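Local coordinates for BB_2cx5_001 (Thermus thermophilus, PDB 3RI0), which is a designed scaffold that presents a grafted linear epitope, probably as an HIV immunogen, on an aminoacyl-tRNA editing domain, at residues 90-98 and 104-112. The protein carries 6 engineered substitutions. Residues are numbered along the deposited sequence; the frame is centred on the assembly and turned at random.
Sequences AVAALTGFA and PVGHNTPLP
Thr-109 N donates to Leu-94 O at 2.9 Å, with the N-H...O angle at 145°. Beside it, Asn-108 N makes a weak bond to Thr-95 O. The last turn of the helix thus offers its carbonyls to the loop. Water 1 adds a bridge, donating to Ala-93 O at 2.7 Å and bonding Thr-109 OG1. His-107 CA also lies 3.1 Å from Thr-95 O, as a CA-H...O contact.

Thr-95 OG1 sits between its backbone N and carbonyl carbon (chi1 73°) and donates a hydrogen bond to Val-91 O at 2.7 Å. The same OG1 accepts from Phe-97 N, forming an ST turn at the helix end. Gly-96 follows the helix with positive phi.

Thr-95 CB sits over one face of the His-107 ring, 4.0 Å from its centroid, a CH-pi contact. Val-105 CA lies over the opposite face. His-107 NE2 hydrogen-bonds to Pro-103 O, which helps fix the ring's rotation. Phe-97 points its CE1 edge at Gly-106 O, 3.3 Å away. The Leu-94 and Thr-109 side chains cross obliquely, with Leu-94 CD2 4.0 Å from Thr-109 OG1.

The contact joins the C-terminal end of helix 88-95 to the loop before strand 113-116. Helix 4-15 packs on Phe-97 and Val-105, while strand 59-65 touches Leu-94 and Leu-111.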
ATOM      1  N   ALA A  90      -2.064   9.242  13.885  1.00 19.51           N
ATOM      2  CA  ALA A  90      -1.705   9.994  12.692  1.00 19.83           C
ATOM      3  C   ALA A  90      -1.936   9.155  11.434  1.00 18.78           C
ATOM      4  O   ALA A  90      -2.360   9.682  10.404  1.00 19.14           O
ATOM      5  CB  ALA A  90      -0.253  10.442  12.782  1.00 19.81           C
ATOM      6  N   VAL A  91      -1.663   7.855  11.524  1.00 16.36           N
ATOM      7  CA  VAL A  91      -1.844   6.977  10.379  1.00 14.28           C
ATOM      8  C   VAL A  91      -3.298   7.009   9.929  1.00 14.32           C
ATOM      9  O   VAL A  91      -3.572   7.137   8.735  1.00 12.76           O
ATOM     10  CB  VAL A  91      -1.438   5.514  10.695  1.00 14.87           C
ATOM     11  CG1 VAL A  91      -1.767   4.617   9.512  1.00 14.11           C
ATOM     12  CG2 VAL A  91       0.062   5.444  10.984  1.00 12.36           C
ATOM     13  N   ALA A  92      -4.221   6.895  10.886  1.00 13.46           N
ATOM     14  CA  ALA A  92      -5.651   6.925  10.586  1.00 13.23           C
ATOM     15  C   ALA A  92      -6.055   8.327  10.126  1.00 12.59           C
ATOM     16  O   ALA A  92      -6.812   8.490   9.166  1.00 10.34           O
ATOM     17  CB  ALA A  92      -6.474   6.530  11.828  1.00 10.29           C
ATOM     18  N   ALA A  93      -5.535   9.340  10.819  1.00 13.31           N
ATOM     19  CA  ALA A  93      -5.849  10.728  10.509  1.00 12.66           C
ATOM     20  C   ALA A  93      -5.450  11.092   9.092  1.00 12.44           C
ATOM     21  O   ALA A  93      -6.171  11.803   8.424  1.00 11.67           O
ATOM     22  CB  ALA A  93      -5.160  11.666  11.516  1.00 11.14           C
ATOM     23  N   LEU A  94      -4.301  10.606   8.637  1.00 13.46           N
ATOM     24  CA  LEU A  94      -3.810  10.906   7.290  1.00 14.17           C
ATOM     25  C   LEU A  94      -4.419  10.063   6.178  1.00 14.67           C
ATOM     26  O   LEU A  94      -4.885  10.599   5.177  1.00 16.10           O
ATOM     27  CB  LEU A  94      -2.283  10.755   7.236  1.00 13.96           C
ATOM     28  CG  LEU A  94      -1.487  11.715   8.117  1.00 15.45           C
ATOM     29  CD1 LEU A  94      -0.013  11.307   8.157  1.00 13.60           C
ATOM     30  CD2 LEU A  94      -1.654  13.129   7.576  1.00 14.42           C
ATOM     31  N   THR A  95      -4.402   8.747   6.362  1.00 14.94           N
ATOM     32  CA  THR A  95      -4.913   7.820   5.362  1.00 16.41           C
ATOM     33  C   THR A  95      -6.406   7.551   5.453  1.00 16.77           C
ATOM     34  O   THR A  95      -7.060   7.318   4.437  1.00 20.69           O
ATOM     35  CB  THR A  95      -4.166   6.468   5.438  1.00 15.21           C
ATOM     36  OG1 THR A  95      -4.581   5.750   6.604  1.00 16.28           O
ATOM     37  CG2 THR A  95      -2.686   6.696   5.540  1.00 12.93           C
ATOM     38  N   GLY A  96      -6.950   7.574   6.662  1.00 14.53           N
ATOM     39  CA  GLY A  96      -8.374   7.317   6.818  1.00 14.53           C
ATOM     40  C   GLY A  96      -8.608   5.851   7.085  1.00 14.26           C
ATOM     41  O   GLY A  96      -9.753   5.391   7.068  1.00 17.59           O
ATOM     42  N   PHE A  97      -7.515   5.119   7.320  1.00 13.94           N
ATOM     43  CA  PHE A  97      -7.581   3.691   7.624  1.00 14.07           C
ATOM     44  C   PHE A  97      -6.661   3.343   8.795  1.00 14.76           C
ATOM     45  O   PHE A  97      -5.765   4.120   9.134  1.00 15.79           O
ATOM     46  CB  PHE A  97      -7.197   2.857   6.398  1.00 13.50           C
ATOM     47  CG  PHE A  97      -8.080   3.089   5.215  1.00 12.32           C
ATOM     48  CD1 PHE A  97      -7.791   4.103   4.305  1.00 13.41           C
ATOM     49  CD2 PHE A  97      -9.205   2.304   5.014  1.00 13.31           C
ATOM     50  CE1 PHE A  97      -8.607   4.325   3.207  1.00 13.39           C
ATOM     51  CE2 PHE A  97     -10.031   2.518   3.916  1.00 15.39           C
ATOM     52  CZ  PHE A  97      -9.732   3.531   3.011  1.00 16.40           C
ATOM     53  N   ALA A  98      -6.874   2.181   9.407  1.00 13.06           N
ATOM     54  CA  ALA A  98      -6.053   1.760  10.540  1.00 15.23           C
ATOM     55  C   ALA A  98      -4.783   1.028  10.115  1.00 14.46           C
ATOM     56  O   ALA A  98      -4.804   0.230   9.169  1.00 15.02           O
ATOM     57  CB  ALA A  98      -6.868   0.873  11.473  1.00 13.97           C
ATOM     58  N   PRO A 104      -3.433   1.714  -0.882  1.00 14.75           N
ATOM     59  CA  PRO A 104      -2.626   2.721  -1.586  1.00 13.80           C
ATOM     60  C   PRO A 104      -3.432   3.878  -2.190  1.00 15.25           C
ATOM     61  O   PRO A 104      -2.883   4.700  -2.927  1.00 18.12           O
ATOM     62  CB  PRO A 104      -1.914   1.894  -2.649  1.00 14.35           C
ATOM     63  CG  PRO A 104      -2.983   0.885  -3.028  1.00 13.52           C
ATOM     64  CD  PRO A 104      -3.560   0.477  -1.680  1.00 13.10           C
ATOM     65  N   VAL A 105      -4.728   3.937  -1.889  1.00 15.61           N
ATOM     66  CA  VAL A 105      -5.598   4.996  -2.402  1.00 16.68           C
ATOM     67  C   VAL A 105      -6.735   5.232  -1.416  1.00 18.11           C
ATOM     68  O   VAL A 105      -6.879   4.483  -0.448  1.00 19.65           O
ATOM     69  CB  VAL A 105      -6.233   4.621  -3.771  1.00 19.05           C
ATOM     70  CG1 VAL A 105      -5.155   4.592  -4.861  1.00 18.92           C
ATOM     71  CG2 VAL A 105      -6.950   3.279  -3.662  1.00 15.58           C
ATOM     72  N   GLY A 106      -7.545   6.261  -1.671  1.00 18.13           N
ATOM     73  CA  GLY A 106      -8.657   6.573  -0.785  1.00 17.63           C
ATOM     74  C   GLY A 106      -8.244   7.284   0.496  1.00 17.99           C
ATOM     75  O   GLY A 106      -8.914   7.164   1.516  1.00 20.38           O
ATOM     76  N   HIS A 107      -7.147   8.027   0.463  1.00 17.06           N
ATOM     77  CA  HIS A 107      -6.679   8.715   1.660  1.00 18.07           C
ATOM     78  C   HIS A 107      -7.312  10.081   1.870  1.00 18.39           C
ATOM     79  O   HIS A 107      -7.666  10.759   0.909  1.00 19.10           O
ATOM     80  CB  HIS A 107      -5.156   8.857   1.603  1.00 18.73           C
ATOM     81  CG  HIS A 107      -4.428   7.551   1.500  1.00 21.65           C
ATOM     82  ND1 HIS A 107      -3.079   7.472   1.239  1.00 20.62           N
ATOM     83  CD2 HIS A 107      -4.860   6.275   1.643  1.00 22.02           C
ATOM     84  CE1 HIS A 107      -2.710   6.200   1.226  1.00 22.87           C
ATOM     85  NE2 HIS A 107      -3.771   5.456   1.468  1.00 19.91           N
ATOM     86  N   ASN A 108      -7.459  10.481   3.129  1.00 19.04           N
ATOM     87  CA  ASN A 108      -8.044  11.785   3.450  1.00 19.81           C
ATOM     88  C   ASN A 108      -7.053  12.853   3.005  1.00 19.20           C
ATOM     89  O   ASN A 108      -7.444  13.931   2.559  1.00 17.50           O
ATOM     90  CB  ASN A 108      -8.298  11.917   4.958  1.00 21.82           C
ATOM     91  CG  ASN A 108      -9.335  10.916   5.481  1.00 26.85           C
ATOM     92  OD1 ASN A 108     -10.409  10.764   4.908  1.00 26.99           O
ATOM     93  ND2 ASN A 108      -9.015  10.244   6.578  1.00 25.77           N
ATOM     94  N   THR A 109      -5.771  12.522   3.137  1.00 17.65           N
ATOM     95  CA  THR A 109      -4.677  13.399   2.755  1.00 19.68           C
ATOM     96  C   THR A 109      -3.862  12.719   1.646  1.00 19.56           C
ATOM     97  O   THR A 109      -3.186  11.721   1.889  1.00 18.70           O
ATOM     98  CB  THR A 109      -3.739  13.686   3.964  1.00 20.15           C
ATOM     99  OG1 THR A 109      -4.457  14.412   4.972  1.00 21.41           O
ATOM    100  CG2 THR A 109      -2.533  14.491   3.539  1.00 19.08           C
ATOM    101  N   PRO A 110      -3.935  13.240   0.410  1.00 19.43           N
ATOM    102  CA  PRO A 110      -3.179  12.652  -0.704  1.00 20.07           C
ATOM    103  C   PRO A 110      -1.695  12.787  -0.369  1.00 19.40           C
ATOM    104  O   PRO A 110      -1.237  13.863   0.014  1.00 20.87           O
ATOM    105  CB  PRO A 110      -3.606  13.503  -1.894  1.00 20.13           C
ATOM    106  CG  PRO A 110      -3.873  14.848  -1.257  1.00 22.00           C
ATOM    107  CD  PRO A 110      -4.648  14.455  -0.018  1.00 20.56           C
ATOM    108  N   LEU A 111      -0.947  11.697  -0.515  1.00 18.53           N
ATOM    109  CA  LEU A 111       0.470  11.698  -0.160  1.00 18.20           C
ATOM    110  C   LEU A 111       1.420  11.436  -1.328  1.00 19.57           C
ATOM    111  O   LEU A 111       1.121  10.629  -2.223  1.00 19.29           O
ATOM    112  CB  LEU A 111       0.736  10.627   0.921  1.00 18.69           C
ATOM    113  CG  LEU A 111      -0.038  10.620   2.252  1.00 19.75           C
ATOM    114  CD1 LEU A 111       0.235   9.310   2.997  1.00 18.28           C
ATOM    115  CD2 LEU A 111       0.369  11.800   3.116  1.00 16.84           C
ATOM    116  N   PRO A 112       2.577  12.129  -1.342  1.00 18.58           N
ATOM    117  CA  PRO A 112       3.552  11.913  -2.418  1.00 17.44           C
ATOM    118  C   PRO A 112       3.902  10.429  -2.257  1.00 17.93           C
ATOM    119  O   PRO A 112       4.001   9.962  -1.122  1.00 15.34           O
ATOM    120  CB  PRO A 112       4.720  12.805  -2.019  1.00 18.17           C
ATOM    121  CG  PRO A 112       4.067  13.903  -1.199  1.00 20.49           C
ATOM    122  CD  PRO A 112       3.033  13.155  -0.391  1.00 17.90           C
TER
HETATM  123  O   HOH W   1      -6.237  13.919   6.767  1.00 21.03           O